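Long-range contacts in putative hydrolase (Agrobacterium vitis, PDB 3LLC), which probably hydrolyses acyl thioesters and esters as an alpha/beta-hydrolase, removing fatty acyl groups such as palmitate from acylated cysteine residues of proteins: residues A[42-46]-A[114-120]; A[209-215]-A[237-243]. One frame throughout, in Å; residues are numbered along the deposited sequence. Where two conformers were deposited one is given.

Contact 1: residues A[42-46]-A[114-120]. With PG4 (tetraethylene glycol), chain I.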
ATOM      1  N   TRP A  42      -8.081  -0.003   0.460  1.00 20.57           N
ATOM      2  CA  TRP A  42      -7.066   0.327  -0.538  1.00 21.16           C
ATOM      3  C   TRP A  42      -5.850   0.978   0.119  1.00 21.14           C
ATOM      4  O   TRP A  42      -5.990   1.906   0.917  1.00 22.32           O
ATOM      5  CB  TRP A  42      -7.665   1.289  -1.594  1.00 20.82           C
ATOM      6  CG  TRP A  42      -6.648   1.638  -2.707  1.00 22.43           C
ATOM      7  CD1 TRP A  42      -5.992   2.855  -2.893  1.00 23.65           C
ATOM      8  CD2 TRP A  42      -6.166   0.769  -3.750  1.00 23.47           C
ATOM      9  NE1 TRP A  42      -5.150   2.765  -3.965  1.00 20.88           N
ATOM     10  CE2 TRP A  42      -5.212   1.506  -4.502  1.00 22.06           C
ATOM     11  CE3 TRP A  42      -6.431  -0.566  -4.118  1.00 22.31           C
ATOM     12  CZ2 TRP A  42      -4.552   0.964  -5.617  1.00 27.84           C
ATOM     13  CZ3 TRP A  42      -5.746  -1.117  -5.217  1.00 28.88           C
ATOM     14  CH2 TRP A  42      -4.825  -0.333  -5.959  1.00 27.76           C
ATOM     15  N   LEU A  43      -4.649   0.499  -0.221  1.00 20.03           N
ATOM     16  CA  LEU A  43      -3.400   1.151   0.162  0.50 20.97           C
ATOM     17  C   LEU A  43      -2.619   1.399  -1.130  1.00 21.67           C
ATOM     18  O   LEU A  43      -2.118   0.448  -1.737  1.00 20.76           O
ATOM     19  CB  LEU A  43      -2.593   0.269   1.118  0.50 21.27           C
ATOM     20  CG  LEU A  43      -3.299  -0.105   2.438  0.50 21.51           C
ATOM     21  CD1 LEU A  43      -2.600  -1.303   3.140  0.50 21.91           C
ATOM     22  CD2 LEU A  43      -3.402   1.122   3.379  0.50 17.05           C
ATOM     23  N   GLY A  44      -2.525   2.657  -1.544  1.00 23.00           N
ATOM     24  CA  GLY A  44      -1.941   2.982  -2.854  1.00 23.33           C
ATOM     25  C   GLY A  44      -0.423   3.116  -2.941  1.00 21.96           C
ATOM     26  O   GLY A  44       0.301   3.007  -1.933  1.00 21.70           O
ATOM     27  N   GLY A  45       0.056   3.325  -4.172  1.00 23.78           N
ATOM     28  CA  GLY A  45       1.499   3.540  -4.435  1.00 25.49           C
ATOM     29  C   GLY A  45       2.030   4.939  -4.093  1.00 25.05           C
ATOM     30  O   GLY A  45       1.277   5.879  -3.811  1.00 25.20           O
ATOM     31  N   TYR A  46       3.349   5.072  -4.162  1.00 22.38           N
ATOM     32  CA  TYR A  46       4.057   6.324  -3.948  1.00 24.29           C
ATOM     33  C   TYR A  46       3.540   7.302  -4.984  1.00 24.02           C
ATOM     34  O   TYR A  46       3.454   6.942  -6.131  1.00 25.73           O
ATOM     35  CB  TYR A  46       5.533   6.067  -4.215  1.00 24.60           C
ATOM     36  CG  TYR A  46       6.531   7.154  -3.895  1.00 24.86           C
ATOM     37  CD1 TYR A  46       6.825   7.458  -2.576  1.00 36.09           C
ATOM     38  CD2 TYR A  46       7.294   7.765  -4.894  1.00 31.41           C
ATOM     39  CE1 TYR A  46       7.789   8.386  -2.239  1.00 39.74           C
ATOM     40  CE2 TYR A  46       8.267   8.727  -4.563  1.00 27.87           C
ATOM     41  CZ  TYR A  46       8.509   9.012  -3.229  1.00 31.75           C
ATOM     42  OH  TYR A  46       9.465   9.917  -2.815  1.00 38.17           O
ATOM     43  N   SER A 114       2.086  -1.601  -4.851  1.00 24.56           N
ATOM     44  CA  SER A 114       3.453  -1.082  -4.856  1.00 24.18           C
ATOM     45  C   SER A 114       3.930  -0.682  -3.441  1.00 24.67           C
ATOM     46  O   SER A 114       3.992  -1.555  -2.546  1.00 24.22           O
ATOM     47  CB  SER A 114       3.558   0.015  -5.938  1.00 27.19           C
ATOM     48  OG  SER A 114       4.909   0.264  -6.233  1.00 33.45           O
HETATM   49  N   MSE A 115       4.205   0.593  -3.164  1.00 22.10           N
HETATM   50  CA  MSE A 115       4.522   0.996  -1.767  1.00 23.35           C
HETATM   51  C   MSE A 115       3.405   0.569  -0.798  1.00 23.60           C
HETATM   52  O   MSE A 115       3.669   0.284   0.368  1.00 22.86           O
HETATM   53  CB  MSE A 115       4.768   2.506  -1.658  1.00 23.98           C
HETATM   54  CG  MSE A 115       4.928   3.026  -0.248  1.00 27.36           C
HETATM   55 SE   MSE A 115       5.188   4.944  -0.126  0.75 23.03          SE
HETATM   56  CE  MSE A 115       3.366   5.544  -0.222  1.00 24.12           C
ATOM     57  N   GLY A 116       2.159   0.565  -1.270  1.00 22.35           N
ATOM     58  CA  GLY A 116       1.020   0.204  -0.434  1.00 22.93           C
ATOM     59  C   GLY A 116       1.087  -1.252   0.053  1.00 21.12           C
ATOM     60  O   GLY A 116       0.526  -1.592   1.098  1.00 22.87           O
ATOM     61  N   GLY A 117       1.759  -2.116  -0.715  1.00 21.12           N
ATOM     62  CA  GLY A 117       2.059  -3.496  -0.304  1.00 23.37           C
ATOM     63  C   GLY A 117       3.017  -3.584   0.866  1.00 23.22           C
ATOM     64  O   GLY A 117       2.858  -4.435   1.761  1.00 23.82           O
ATOM     65  N   TRP A 118       4.007  -2.685   0.892  1.00 22.77           N
ATOM     66  CA  TRP A 118       4.925  -2.575   2.059  1.00 21.11           C
ATOM     67  C   TRP A 118       4.128  -2.136   3.276  1.00 21.04           C
ATOM     68  O   TRP A 118       4.262  -2.711   4.368  1.00 22.16           O
ATOM     69  CB  TRP A 118       6.033  -1.528   1.753  1.00 22.98           C
ATOM     70  CG  TRP A 118       7.200  -1.427   2.732  1.00 23.36           C
ATOM     71  CD1 TRP A 118       7.383  -2.109   3.887  1.00 21.74           C
ATOM     72  CD2 TRP A 118       8.362  -0.598   2.563  1.00 21.07           C
ATOM     73  NE1 TRP A 118       8.587  -1.735   4.474  1.00 22.63           N
ATOM     74  CE2 TRP A 118       9.198  -0.807   3.674  1.00 20.56           C
ATOM     75  CE3 TRP A 118       8.762   0.317   1.587  1.00 19.73           C
ATOM     76  CZ2 TRP A 118      10.430  -0.148   3.829  1.00 21.03           C
ATOM     77  CZ3 TRP A 118       9.965   0.969   1.735  1.00 18.86           C
ATOM     78  CH2 TRP A 118      10.796   0.741   2.844  1.00 21.99           C
ATOM     79  N   ILE A 119       3.311  -1.100   3.096  1.00 22.12           N
ATOM     80  CA  ILE A 119       2.535  -0.574   4.219  0.50 21.42           C
ATOM     81  C   ILE A 119       1.526  -1.642   4.711  1.00 22.72           C
ATOM     82  O   ILE A 119       1.352  -1.796   5.922  1.00 22.76           O
ATOM     83  CB  ILE A 119       1.904   0.818   3.879  0.50 21.72           C
ATOM     84  CG1 ILE A 119       3.026   1.844   3.620  0.50 22.44           C
ATOM     85  CG2 ILE A 119       0.969   1.322   5.013  0.50 19.47           C
ATOM     86  CD1 ILE A 119       2.539   3.173   3.066  0.50 16.31           C
ATOM     87  N   ALA A 120       0.924  -2.406   3.798  1.00 21.75           N
ATOM     88  CA  ALA A 120       0.016  -3.515   4.192  1.00 22.93           C
ATOM     89  C   ALA A 120       0.703  -4.538   5.089  1.00 22.44           C
ATOM     90  O   ALA A 120       0.130  -4.975   6.106  1.00 22.26           O
ATOM     91  CB  ALA A 120      -0.567  -4.230   2.945  1.00 21.76           C
TER
HETATM   92  O1  PG4 I 277      17.903   5.097  -8.711  1.00 70.21           O
HETATM   93  C1  PG4 I 277      16.473   5.249  -8.669  1.00 72.13           C
HETATM   94  C2  PG4 I 277      15.783   3.891  -8.577  1.00 71.98           C
HETATM   95  O2  PG4 I 277      14.355   4.023  -8.454  1.00 75.40           O
HETATM   96  C3  PG4 I 277      13.712   2.731  -8.353  1.00 76.29           C
HETATM   97  C4  PG4 I 277      12.366   2.819  -7.630  1.00 77.18           C
HETATM   98  O3  PG4 I 277      12.031   1.573  -7.002  1.00 73.97           O
HETATM   99  C5  PG4 I 277      10.624   1.240  -7.024  1.00 73.78           C
HETATM  100  C6  PG4 I 277       9.766   2.144  -6.124  1.00 72.09           C
HETATM  101  O4  PG4 I 277       8.394   1.727  -6.088  1.00 64.11           O
HETATM  102  C7  PG4 I 277       7.578   2.548  -5.198  1.00 57.19           C
HETATM  103  C8  PG4 I 277       6.259   2.996  -5.871  1.00 53.17           C
HETATM  104  O5  PG4 I 277       5.078   2.788  -5.054  1.00 28.96           O
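What is probably the nucleophile elbow of an alpha/beta-hydrolase, at the start of helix 115-128, meets here the glycine loop after strand 39-43 that would complete its oxyanion hole. Ser-114, the probable nucleophile, sits in the turn with a strained, positive phi (57°), and its OG also hydrogen-bonds His-247 NE2. The terminal O5 of a tetraethylene glycol, probably from the crystallisation liquor, is gripped three ways: by Ser-114 OG at 2.8 Å, by Tyr-46 N at 3.0 Å in a nearly straight bond (171°), and by Met-115 N at 3.0 Å. Gly-116 suits the tight crossing beneath, because its CA lies 3.4 Å from Leu-43 O in a CA-H...O contact that leaves no place for a CB. Leu-43 CD1 packs on Ala-120 CB at 3.6 Å, a small residue that lets the helix lie close to the strand. The extended chain of selenomethionine Met-115 carries SE to the edge of the Tyr-46 ring, 3.9 Å from Tyr-46 CD1, in a Met-aromatic contact; a bend at chi3 turns CE back toward Tyr-46 CA. Two backbone N-H groups converging on one oxygen beside the serine are consistent with an oxyanion hole that would stabilise a tetrahedral intermediate.

Contact 2: residues A[209-215]-A[237-243]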
ATOM      1  N   VAL A 209      -2.667 -14.822   1.424  1.00 19.31           N
ATOM      2  CA  VAL A 209      -2.012 -13.745   0.688  1.00 19.18           C
ATOM      3  C   VAL A 209      -2.005 -14.146  -0.800  1.00 21.26           C
ATOM      4  O   VAL A 209      -1.632 -15.278  -1.122  1.00 19.44           O
ATOM      5  CB  VAL A 209      -0.566 -13.527   1.177  1.00 21.25           C
ATOM      6  CG1 VAL A 209       0.111 -12.371   0.400  1.00 19.82           C
ATOM      7  CG2 VAL A 209      -0.502 -13.179   2.699  1.00 17.91           C
ATOM      8  N   HIS A 210      -2.422 -13.233  -1.689  1.00 18.82           N
ATOM      9  CA  HIS A 210      -2.329 -13.426  -3.132  1.00 19.88           C
ATOM     10  C   HIS A 210      -1.583 -12.232  -3.687  1.00 20.18           C
ATOM     11  O   HIS A 210      -2.064 -11.086  -3.563  1.00 22.48           O
ATOM     12  CB  HIS A 210      -3.714 -13.480  -3.756  1.00 18.53           C
ATOM     13  CG  HIS A 210      -3.734 -13.965  -5.184  1.00 19.54           C
ATOM     14  ND1 HIS A 210      -4.874 -14.471  -5.776  1.00 27.81           N
ATOM     15  CD2 HIS A 210      -2.763 -14.034  -6.128  1.00 24.00           C
ATOM     16  CE1 HIS A 210      -4.605 -14.813  -7.028  1.00 26.68           C
ATOM     17  NE2 HIS A 210      -3.328 -14.569  -7.264  1.00 21.78           N
ATOM     18  N   ILE A 211      -0.443 -12.506  -4.317  1.00 19.32           N
ATOM     19  CA  ILE A 211       0.380 -11.467  -5.006  1.00 19.67           C
ATOM     20  C   ILE A 211       0.162 -11.576  -6.539  1.00 20.02           C
ATOM     21  O   ILE A 211       0.157 -12.685  -7.092  1.00 19.18           O
ATOM     22  CB  ILE A 211       1.883 -11.655  -4.719  1.00 20.24           C
ATOM     23  CG1 ILE A 211       2.187 -11.636  -3.204  1.00 21.85           C
ATOM     24  CG2 ILE A 211       2.763 -10.565  -5.466  1.00 18.54           C
ATOM     25  CD1 ILE A 211       3.469 -12.451  -2.804  1.00 21.94           C
ATOM     26  N   LEU A 212      -0.036 -10.415  -7.192  1.00 18.61           N
ATOM     27  CA  LEU A 212      -0.153 -10.295  -8.658  1.00 19.53           C
ATOM     28  C   LEU A 212       1.048  -9.429  -9.098  1.00 20.60           C
ATOM     29  O   LEU A 212       1.270  -8.338  -8.540  1.00 20.54           O
ATOM     30  CB  LEU A 212      -1.457  -9.616  -9.054  1.00 20.17           C
ATOM     31  CG  LEU A 212      -2.768 -10.399  -8.813  1.00 28.42           C
ATOM     32  CD1 LEU A 212      -3.957  -9.468  -8.570  1.00 33.13           C
ATOM     33  CD2 LEU A 212      -3.084 -11.279 -10.014  1.00 28.78           C
ATOM     34  N   GLN A 213       1.828  -9.929 -10.067  1.00 19.95           N
ATOM     35  CA  GLN A 213       3.103  -9.306 -10.445  1.00 19.01           C
ATOM     36  C   GLN A 213       3.389  -9.509 -11.939  1.00 18.64           C
ATOM     37  O   GLN A 213       3.324 -10.640 -12.496  1.00 16.77           O
ATOM     38  CB  GLN A 213       4.236  -9.914  -9.595  1.00 19.38           C
ATOM     39  CG  GLN A 213       5.646  -9.513  -9.991  1.00 20.19           C
ATOM     40  CD  GLN A 213       5.994  -8.082  -9.591  1.00 23.51           C
ATOM     41  OE1 GLN A 213       5.786  -7.655  -8.437  1.00 22.79           O
ATOM     42  NE2 GLN A 213       6.563  -7.339 -10.544  1.00 18.87           N
ATOM     43  N   GLY A 214       3.726  -8.407 -12.609  1.00 17.88           N
ATOM     44  CA  GLY A 214       4.111  -8.472 -14.008  1.00 16.43           C
ATOM     45  C   GLY A 214       5.584  -8.804 -14.199  1.00 15.92           C
ATOM     46  O   GLY A 214       6.435  -8.377 -13.399  1.00 20.00           O
HETATM   47  N   MSE A 215       5.902  -9.546 -15.255  1.00 16.95           N
HETATM   48  CA  MSE A 215       7.301  -9.883 -15.551  1.00 17.23           C
HETATM   49  C   MSE A 215       7.955  -8.855 -16.521  1.00 19.89           C
HETATM   50  O   MSE A 215       9.109  -8.989 -16.870  1.00 20.23           O
HETATM   51  CB  MSE A 215       7.433 -11.322 -16.066  1.00 19.01           C
HETATM   52  CG  MSE A 215       6.822 -12.391 -15.107  1.00 17.52           C
HETATM   53 SE   MSE A 215       6.982 -14.162 -15.752  0.75 16.69          SE
HETATM   54  CE  MSE A 215       8.846 -14.491 -15.429  1.00 24.34           C
ATOM     55  N   VAL A 237      -0.348 -19.043   0.546  1.00 16.70           N
ATOM     56  CA  VAL A 237       0.252 -17.930  -0.251  1.00 16.05           C
ATOM     57  C   VAL A 237       0.205 -18.360  -1.727  1.00 15.74           C
ATOM     58  O   VAL A 237       0.569 -19.497  -2.058  1.00 13.40           O
ATOM     59  CB  VAL A 237       1.705 -17.629   0.203  1.00 20.05           C
ATOM     60  CG1 VAL A 237       2.362 -16.602  -0.709  1.00 19.68           C
ATOM     61  CG2 VAL A 237       1.722 -17.121   1.657  1.00 21.18           C
ATOM     62  N   VAL A 238      -0.247 -17.442  -2.598  1.00 18.09           N
ATOM     63  CA  VAL A 238      -0.324 -17.695  -4.041  1.00 15.08           C
ATOM     64  C   VAL A 238       0.344 -16.514  -4.741  1.00 16.49           C
ATOM     65  O   VAL A 238       0.151 -15.347  -4.339  1.00 19.75           O
ATOM     66  CB  VAL A 238      -1.758 -17.859  -4.508  1.00 16.88           C
ATOM     67  CG1 VAL A 238      -1.846 -17.961  -6.048  1.00 16.72           C
ATOM     68  CG2 VAL A 238      -2.403 -19.140  -3.879  1.00 14.95           C
ATOM     69  N   LEU A 239       1.163 -16.816  -5.758  1.00 17.64           N
ATOM     70  CA  LEU A 239       1.826 -15.747  -6.571  1.00 16.98           C
ATOM     71  C   LEU A 239       1.419 -15.953  -8.058  1.00 17.77           C
ATOM     72  O   LEU A 239       1.655 -17.011  -8.619  1.00 18.81           O
ATOM     73  CB  LEU A 239       3.353 -15.806  -6.394  1.00 17.18           C
ATOM     74  CG  LEU A 239       4.205 -14.987  -7.421  1.00 19.43           C
ATOM     75  CD1 LEU A 239       3.853 -13.478  -7.366  1.00 18.92           C
ATOM     76  CD2 LEU A 239       5.673 -15.251  -7.281  1.00 20.05           C
ATOM     77  N   THR A 240       0.769 -14.948  -8.654  1.00 18.13           N
ATOM     78  CA  THR A 240       0.358 -14.999 -10.030  1.00 17.05           C
ATOM     79  C   THR A 240       1.331 -14.068 -10.793  1.00 20.72           C
ATOM     80  O   THR A 240       1.302 -12.836 -10.587  1.00 20.40           O
ATOM     81  CB  THR A 240      -1.089 -14.535 -10.213  1.00 20.38           C
ATOM     82  OG1 THR A 240      -1.997 -15.398  -9.477  1.00 22.23           O
ATOM     83  CG2 THR A 240      -1.501 -14.573 -11.773  1.00 17.51           C
ATOM     84  N   LEU A 241       2.130 -14.664 -11.679  1.00 19.23           N
ATOM     85  CA  LEU A 241       3.096 -13.951 -12.533  1.00 18.21           C
ATOM     86  C   LEU A 241       2.492 -13.811 -13.953  1.00 16.42           C
ATOM     87  O   LEU A 241       2.072 -14.786 -14.579  1.00 17.12           O
ATOM     88  CB  LEU A 241       4.422 -14.695 -12.601  1.00 18.40           C
ATOM     89  CG  LEU A 241       5.331 -14.627 -11.360  1.00 19.40           C
ATOM     90  CD1 LEU A 241       6.418 -15.762 -11.371  1.00 19.87           C
ATOM     91  CD2 LEU A 241       5.979 -13.218 -11.139  1.00 19.95           C
ATOM     92  N   VAL A 242       2.411 -12.573 -14.422  1.00 17.43           N
ATOM     93  CA  VAL A 242       1.792 -12.264 -15.702  1.00 16.21           C
ATOM     94  C   VAL A 242       2.963 -11.841 -16.647  1.00 17.16           C
ATOM     95  O   VAL A 242       3.550 -10.769 -16.429  1.00 18.33           O
ATOM     96  CB  VAL A 242       0.770 -11.132 -15.526  1.00 18.32           C
ATOM     97  CG1 VAL A 242       0.095 -10.801 -16.891  1.00 16.27           C
ATOM     98  CG2 VAL A 242      -0.306 -11.499 -14.456  1.00 21.41           C
ATOM     99  N   ARG A 243       3.261 -12.647 -17.650  1.00 14.03           N
ATOM    100  CA  ARG A 243       4.482 -12.500 -18.458  1.00 14.94           C
ATOM    101  C   ARG A 243       4.631 -11.067 -19.044  1.00 18.65           C
ATOM    102  O   ARG A 243       5.716 -10.490 -18.952  1.00 19.16           O
ATOM    103  CB  ARG A 243       4.545 -13.493 -19.576  1.00 15.50           C
ATOM    104  CG  ARG A 243       5.714 -13.345 -20.558  1.00 19.37           C
ATOM    105  CD  ARG A 243       7.043 -13.434 -19.909  1.00 20.22           C
ATOM    106  NE  ARG A 243       8.125 -13.220 -20.887  1.00 28.70           N
ATOM    107  CZ  ARG A 243       8.708 -12.040 -21.137  1.00 25.01           C
ATOM    108  NH1 ARG A 243       8.331 -10.905 -20.490  1.00 27.06           N
ATOM    109  NH2 ARG A 243       9.671 -11.992 -22.045  1.00 30.52           N
TER
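His-210 and Thr-240 join side chains across two neighbouring parallel strands: His-210 NE2 and Thr-240 OG1 are 2.7 Å apart in a nearly straight hydrogen bond (167°), with the hydroxyl at the ring edge. The imidazole gets there because CG lies anti to the backbone N (chi1 -168°), which swings the ring along the sheet toward the next strand. Val-238 CG1 covers one face of the ring, 4.1 Å from the His-210 ring centroid, a CH-pi contact suited to a branched aliphatic residue. Thr-240 serves twice, since its CB also meets Leu-212 CD2 at 3.8 Å, the two side chains lying side by side. On the other face of the sheet, Ile-211 CG2 packs against Leu-239 CD1 at 3.6 Å, and Gln-213 CG lies against Leu-241 CD2. Met-215, a selenomethionine, crosses Leu-241 at about a right angle, its SE 4.1 Å from Leu-241 CB.

Behind these side chains stands regular parallel pairing, the strand directions only 12° apart. Bonds alternate along it from Val-238 N to Val-209 O down to Met-215 N to Val-242 O; in the middle, Thr-240 N reaches Ile-211 O at 2.8 Å. Helix 222-230 completes the beta-alpha-beta crossover and covers the Ile-211 and Leu-239 face through Val-229 and Leu-226, while helix 252-266 covers His-210 and Leu-212 on the other. Gln-213 bends at chi2, and its NE2 donates to Gly-214 O at 3.0 Å, on a lone pair in the carbonyl plane; weak bonds to Asp-217 OD2 and Val-220 O add to it. Gln-213 is thus tied to the strand end that leads to the putative triad acid, and its amide may help to position that carboxylate.

How the contacts relate
Contacts 1 and 2 belong to the same central sheet, their centres about 16 Å apart and their nearest atoms about 8 Å apart, without touching. The centre of contact 1 lies about 1 Å from the centre of the chain, whereas contact 2 forms the border of the sheet, where 237-242 is the outermost strand; strand 136-143 stands between strands 107-113 and 209-214. The two meet functionally at the probable Ser-His-Asp triad: contact 1 supplies Ser-114, where the glycol's O5 is bonded, and strand 209-214 of contact 2 leads to Asp-217. His-247, which would complete the triad, follows strand 237-242 in the chain. Parallel strands would thus bring all three residues together.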